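Local coordinates for protein pentalenene synthase (Streptomyces chartreusis NRRL 3882, PDB 6Q4S) that probably converts (2E,6E)-farnesyl diphosphate, with the help of magnesium, into the bicyclic sesquiterpene alcohol 7-epi-alpha-eudesmol by a 1,10-cyclization, at residues D92-V97 against V151-E156; R34-R39 against A76-D81. All blocks are in the same frame, centred on the assembly; numbering follows the deposited sequence.

From the N terminus, the chain leaves helix 19-32, turns through the loop 34-39 and, after two further helices, returns along helix 63-79, whose last turn packs on that loop; this closes contact 2. The chain then runs through the rest of the aspartate-rich DDXXD motif into helix 90-103, where contact 1 opens; it closes when helix 136-161 comes back alongside. The two loops therefore follow in series, neither nesting nor crossing. Their centres lie about 17 Å apart, yet they meet: the ring of Phe79 packs against Val97 and His153, joining the end of helix 63-79 to the helix pair 90-103 and 136-161 within the all-helical terpene synthase fold.

Contact 1. Residues D92-V97 against V151-E156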
loop_
_atom_site.group_PDB
_atom_site.type_symbol
_atom_site.label_atom_id
_atom_site.label_comp_id
_atom_site.label_asym_id
_atom_site.label_seq_id
_atom_site.Cartn_x
_atom_site.Cartn_y
_atom_site.Cartn_z
ATOM N N ASP A 92 14.215 -1.734 17.153
ATOM C CA ASP A 92 12.971 -2.521 17.227
ATOM C C ASP A 92 11.727 -1.690 17.579
ATOM O O ASP A 92 10.658 -1.912 17.020
ATOM C CB ASP A 92 13.038 -3.669 18.245
ATOM C CG ASP A 92 13.998 -4.790 17.859
ATOM O OD1 ASP A 92 14.503 -4.873 16.701
ATOM O OD2 ASP A 92 14.233 -5.630 18.759
ATOM N N ARG A 93 11.844 -0.765 18.515
ATOM C CA ARG A 93 10.726 0.118 18.804
ATOM C C ARG A 93 10.405 1.017 17.591
ATOM O O ARG A 93 9.255 1.177 17.279
ATOM C CB ARG A 93 10.975 0.945 20.066
ATOM C CG ARG A 93 9.792 1.810 20.482
ATOM C CD ARG A 93 8.484 1.041 20.651
ATOM N NE ARG A 93 7.431 1.921 21.130
ATOM C CZ ARG A 93 6.205 1.531 21.446
ATOM N NH1 ARG A 93 5.846 0.267 21.291
ATOM N NH2 ARG A 93 5.313 2.420 21.895
ATOM N N ILE A 94 11.400 1.543 16.912
ATOM C CA ILE A 94 11.198 2.329 15.691
ATOM C C ILE A 94 10.430 1.516 14.604
ATOM O O ILE A 94 9.440 1.998 14.065
ATOM C CB ILE A 94 12.515 2.923 15.216
ATOM C CG1 ILE A 94 12.904 4.103 16.155
ATOM C CG2 ILE A 94 12.483 3.411 13.753
ATOM C CD1 ILE A 94 14.317 4.575 15.908
ATOM N N ALA A 95 10.830 0.264 14.370
ATOM C CA ALA A 95 10.173 -0.563 13.385
ATOM C C ALA A 95 8.774 -0.776 13.730
ATOM O O ALA A 95 7.925 -0.804 12.840
ATOM C CB ALA A 95 10.858 -1.937 13.245
ATOM N N GLU A 96 8.516 -1.018 15.017
ATOM C CA GLU A 96 7.188 -1.195 15.525
ATOM C C GLU A 96 6.255 0.022 15.279
ATOM O O GLU A 96 5.093 -0.130 14.845
ATOM C CB GLU A 96 7.220 -1.611 17.007
ATOM C CG GLU A 96 5.874 -1.807 17.646
ATOM C CD GLU A 96 5.867 -2.325 19.118
ATOM O OE1 GLU A 96 6.871 -2.156 19.896
ATOM O OE2 GLU A 96 4.789 -2.884 19.481
ATOM N N VAL A 97 6.783 1.220 15.537
ATOM C CA VAL A 97 6.004 2.419 15.373
ATOM C C VAL A 97 5.839 2.744 13.904
ATOM O O VAL A 97 4.728 3.076 13.497
ATOM C CB VAL A 97 6.637 3.605 16.168
ATOM C CG1 VAL A 97 5.903 4.893 15.831
ATOM C CG2 VAL A 97 6.558 3.275 17.660
ATOM N N VAL A 151 9.438 1.778 5.240
ATOM C CA VAL A 151 10.223 0.563 5.241
ATOM C C VAL A 151 11.724 0.898 5.065
ATOM O O VAL A 151 12.576 0.419 5.824
ATOM C CB VAL A 151 9.766 -0.410 4.156
ATOM C CG1 VAL A 151 10.781 -1.585 4.034
ATOM C CG2 VAL A 151 8.350 -0.972 4.481
ATOM N N ALA A 152 12.009 1.724 4.070
ATOM C CA ALA A 152 13.332 2.168 3.775
ATOM C C ALA A 152 13.911 2.931 4.966
ATOM O O ALA A 152 15.101 2.752 5.284
ATOM C CB ALA A 152 13.329 3.001 2.546
ATOM N N HIS A 153 13.098 3.767 5.615
ATOM C CA HIS A 153 13.557 4.421 6.840
ATOM C C HIS A 153 13.980 3.406 7.901
ATOM O O HIS A 153 14.993 3.607 8.561
ATOM C CB HIS A 153 12.506 5.320 7.475
ATOM C CG HIS A 153 12.971 5.997 8.739
ATOM N ND1 HIS A 153 13.995 6.920 8.756
ATOM C CD2 HIS A 153 12.582 5.857 10.030
ATOM C CE1 HIS A 153 14.204 7.341 9.985
ATOM N NE2 HIS A 153 13.332 6.750 10.775
ATOM N N CYS A 154 13.180 2.363 8.122
ATOM C CA CYS A 154 13.572 1.271 9.051
ATOM C C CYS A 154 14.873 0.594 8.628
ATOM O O CYS A 154 15.690 0.254 9.497
ATOM C CB CYS A 154 12.450 0.219 9.189
ATOM S SG CYS A 154 10.999 0.904 9.998
ATOM N N GLU A 155 15.067 0.346 7.337
ATOM C CA GLU A 155 16.356 -0.205 6.864
ATOM C C GLU A 155 17.567 0.720 7.209
ATOM O O GLU A 155 18.676 0.246 7.530
ATOM C CB GLU A 155 16.361 -0.516 5.380
ATOM C CG GLU A 155 15.404 -1.663 5.034
ATOM C CD GLU A 155 15.302 -1.880 3.571
ATOM O OE1 GLU A 155 16.154 -1.397 2.815
ATOM O OE2 GLU A 155 14.371 -2.593 3.161
ATOM N N GLU A 156 17.362 2.029 7.130
ATOM C CA GLU A 156 18.418 3.012 7.471
ATOM C C GLU A 156 18.758 2.991 8.951
ATOM O O GLU A 156 19.935 2.946 9.325
ATOM C CB GLU A 156 17.937 4.409 7.066
ATOM C CG GLU A 156 18.860 5.595 7.223
ATOM C CD GLU A 156 18.211 6.839 6.567
ATOM O OE1 GLU A 156 17.094 7.287 6.989
ATOM O OE2 GLU A 156 18.731 7.260 5.547
#
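Ala95 and Cys154 are the nearest pair by CA atoms, 5.8 Å apart, where helices 90-103 and 136-161 of the all-helical terpene synthase fold pack side by side. The axes of segments 92-97 and 151-156 lie 9.8 Å apart and are antiparallel, at 179°, with these two small residues facing each other. The contact is van der Waals packing. Cys154 points toward helix 90-103, and its thiol, beside the backbone N and anti to the carbonyl carbon (chi1 -66°), rests against the backbone of Ala95 more than against its methyl: SG is 3.8 Å from Ala95 CA and 4.3 Å from CB. Next to it, Ile94 faces the other helix and brings CG2 obliquely to the His153 ring, 4.5 Å from CD2. That ring lies close to Asp80, which probably binds magnesium, so the contact probably borders the metal site.

Charged groups stay outside this interface. Glu155 pairs with Arg179, and Asp92 reaches Arg114 of the second subunit, whose side chain also packs on Ala95. Within helix 90-103, Glu96 OE1 lies in the plane of the Arg93 guanidinium, at its edge, in a salt bridge whose hydrogen bond is weak, NH1 to OE1 3.0 Å.

Contact 2. Residues R34-R39 against A76-D81; sequences RLVRSR and AFLFDD
The flat group that meets the other segment is the guanidinium of Arg37, whose edge is turned to the backbone carbonyl of Asp81, in the DDXXD motif of the terpene synthase fold. Asp81 O lies in the guanidinium plane, in front of the edge formed by the two terminal nitrogens, 3.6 Å from Arg37 NH2 and 3.8 Å from NH1. These separations make a loose polar approach, too long for a hydrogen bond. The Arg37 side chain bends at chi3 (-59°), which brings the guanidinium to the carbonyl.

This places the loop between helices 19-32 and 39-47 against the end of helix 63-79, where the motif begins. Asp80 and Asp81 open it, and Asp80 probably binds magnesium, as in close relatives. The loop is defined at both ends: Arg34, with positive phi, closes the preceding helix in a Schellman motif, while Ser38 is the N-cap of the next, its OG bonded to Gly41 N. A hydrogen bond from Gln82 to Leu35 O further joins the loop to the motif.

Beside the polar edge lies an apolar patch centred on Leu78, which points toward the loop and is buried, with Trp48 also packing on it, while Leu35 and Val36 rest on helix 19-32 through Trp29 and Val30. A single methyl of Leu78 reaches both loop residues: CD1 is 4.5 Å from Val36 CG1, at the margin of contact, but packs more closely on Leu35, 3.8 Å from its CB.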
loop_
_atom_site.group_PDB
_atom_site.type_symbol
_atom_site.label_atom_id
_atom_site.label_comp_id
_atom_site.label_asym_id
_atom_site.label_seq_id
_atom_site.Cartn_x
_atom_site.Cartn_y
_atom_site.Cartn_z
ATOM N N ARG A 34 1.454 16.376 21.904
ATOM C CA ARG A 34 2.507 15.864 22.758
ATOM C C ARG A 34 3.700 15.334 21.968
ATOM O O ARG A 34 4.462 14.519 22.484
ATOM C CB ARG A 34 1.972 14.847 23.785
ATOM C CG ARG A 34 0.797 15.373 24.588
ATOM C CD ARG A 34 -0.091 14.299 25.197
ATOM N NE ARG A 34 0.008 14.267 26.657
ATOM C CZ ARG A 34 -0.451 15.204 27.517
ATOM N NH1 ARG A 34 -1.063 16.322 27.107
ATOM N NH2 ARG A 34 -0.286 15.015 28.827
ATOM N N LEU A 35 3.911 15.899 20.776
ATOM C CA LEU A 35 5.067 15.567 19.917
ATOM C C LEU A 35 6.346 16.185 20.402
ATOM O O LEU A 35 7.412 15.677 20.106
ATOM C CB LEU A 35 4.800 15.979 18.473
ATOM C CG LEU A 35 3.591 15.234 17.908
ATOM C CD1 LEU A 35 3.235 15.763 16.547
ATOM C CD2 LEU A 35 3.905 13.728 17.852
ATOM N N VAL A 36 6.254 17.328 21.075
ATOM C CA VAL A 36 7.361 17.870 21.817
ATOM C C VAL A 36 6.928 17.870 23.292
ATOM O O VAL A 36 5.704 18.018 23.627
ATOM C CB VAL A 36 7.783 19.269 21.336
ATOM C CG1 VAL A 36 8.069 19.294 19.850
ATOM C CG2 VAL A 36 6.743 20.304 21.671
ATOM N N ARG A 37 7.935 17.745 24.153
ATOM C CA ARG A 37 7.742 17.539 25.608
ATOM C C ARG A 37 8.430 18.579 26.534
ATOM O O ARG A 37 8.193 18.576 27.716
ATOM C CB ARG A 37 8.247 16.128 25.981
ATOM C CG ARG A 37 7.510 14.976 25.268
ATOM C CD ARG A 37 8.056 13.579 25.587
ATOM N NE ARG A 37 9.475 13.397 25.237
ATOM C CZ ARG A 37 9.970 13.120 24.015
ATOM N NH1 ARG A 37 9.181 12.987 22.935
ATOM N NH2 ARG A 37 11.290 12.976 23.869
ATOM N N SER A 38 9.297 19.422 25.989
ATOM C CA SER A 38 10.018 20.427 26.751
ATOM C C SER A 38 10.197 21.658 25.898
ATOM O O SER A 38 10.186 21.601 24.661
ATOM C CB SER A 38 11.385 19.903 27.195
ATOM O OG SER A 38 12.320 19.928 26.139
ATOM N N ARG A 39 10.389 22.782 26.577
ATOM C CA ARG A 39 10.646 24.039 25.925
ATOM C C ARG A 39 11.858 23.966 24.980
ATOM O O ARG A 39 11.777 24.441 23.845
ATOM C CB ARG A 39 10.815 25.156 26.988
ATOM C CG ARG A 39 10.968 26.570 26.426
ATOM C CD ARG A 39 9.830 26.947 25.493
ATOM N NE ARG A 39 9.954 28.316 24.996
ATOM C CZ ARG A 39 9.728 29.426 25.720
ATOM N NH1 ARG A 39 9.339 29.375 26.993
ATOM N NH2 ARG A 39 9.841 30.607 25.155
ATOM N N ALA A 76 7.089 13.137 10.245
ATOM C CA ALA A 76 8.256 12.500 9.730
ATOM C C ALA A 76 9.541 12.996 10.390
ATOM O O ALA A 76 10.399 12.209 10.713
ATOM C CB ALA A 76 8.324 12.729 8.247
ATOM N N PHE A 77 9.707 14.301 10.523
ATOM C CA PHE A 77 10.924 14.860 11.074
ATOM C C PHE A 77 11.061 14.675 12.576
ATOM O O PHE A 77 12.161 14.612 13.096
ATOM C CB PHE A 77 11.032 16.350 10.760
ATOM C CG PHE A 77 11.399 16.651 9.332
ATOM C CD1 PHE A 77 10.432 16.591 8.295
ATOM C CD2 PHE A 77 12.706 17.026 9.008
ATOM C CE1 PHE A 77 10.781 16.867 6.976
ATOM C CE2 PHE A 77 13.061 17.311 7.671
ATOM C CZ PHE A 77 12.092 17.247 6.662
ATOM N N LEU A 78 9.946 14.623 13.283
ATOM C CA LEU A 78 9.992 14.373 14.704
ATOM C C LEU A 78 10.133 12.894 14.993
ATOM O O LEU A 78 10.516 12.533 16.087
ATOM C CB LEU A 78 8.767 14.899 15.400
ATOM C CG LEU A 78 8.878 16.422 15.630
ATOM C CD1 LEU A 78 7.561 17.023 16.053
ATOM C CD2 LEU A 78 10.012 16.744 16.610
ATOM N N PHE A 79 9.784 12.062 14.035
ATOM C CA PHE A 79 9.717 10.613 14.246
ATOM C C PHE A 79 10.930 10.034 15.012
ATOM O O PHE A 79 10.711 9.631 16.187
ATOM C CB PHE A 79 9.371 9.907 12.937
ATOM C CG PHE A 79 9.316 8.414 13.022
ATOM C CD1 PHE A 79 8.918 7.774 14.136
ATOM C CD2 PHE A 79 9.597 7.673 11.904
ATOM C CE1 PHE A 79 8.865 6.387 14.172
ATOM C CE2 PHE A 79 9.550 6.287 11.934
ATOM C CZ PHE A 79 9.201 5.649 13.094
ATOM N N ASP A 80 12.171 10.041 14.479
ATOM C CA ASP A 80 13.384 9.613 15.355
ATOM C C ASP A 80 13.382 10.094 16.825
ATOM O O ASP A 80 13.612 9.322 17.773
ATOM C CB ASP A 80 14.769 9.957 14.762
ATOM C CG ASP A 80 14.705 10.995 13.670
ATOM O OD1 ASP A 80 14.341 12.165 13.983
ATOM O OD2 ASP A 80 14.981 10.609 12.499
ATOM N N ASP A 81 13.044 11.365 16.995
ATOM C CA ASP A 81 13.116 12.045 18.300
ATOM C C ASP A 81 11.981 11.644 19.287
ATOM O O ASP A 81 11.936 12.133 20.401
ATOM C CB ASP A 81 13.227 13.592 18.097
ATOM C CG ASP A 81 14.374 13.992 17.098
ATOM O OD1 ASP A 81 15.154 13.111 16.676
ATOM O OD2 ASP A 81 14.488 15.169 16.715
#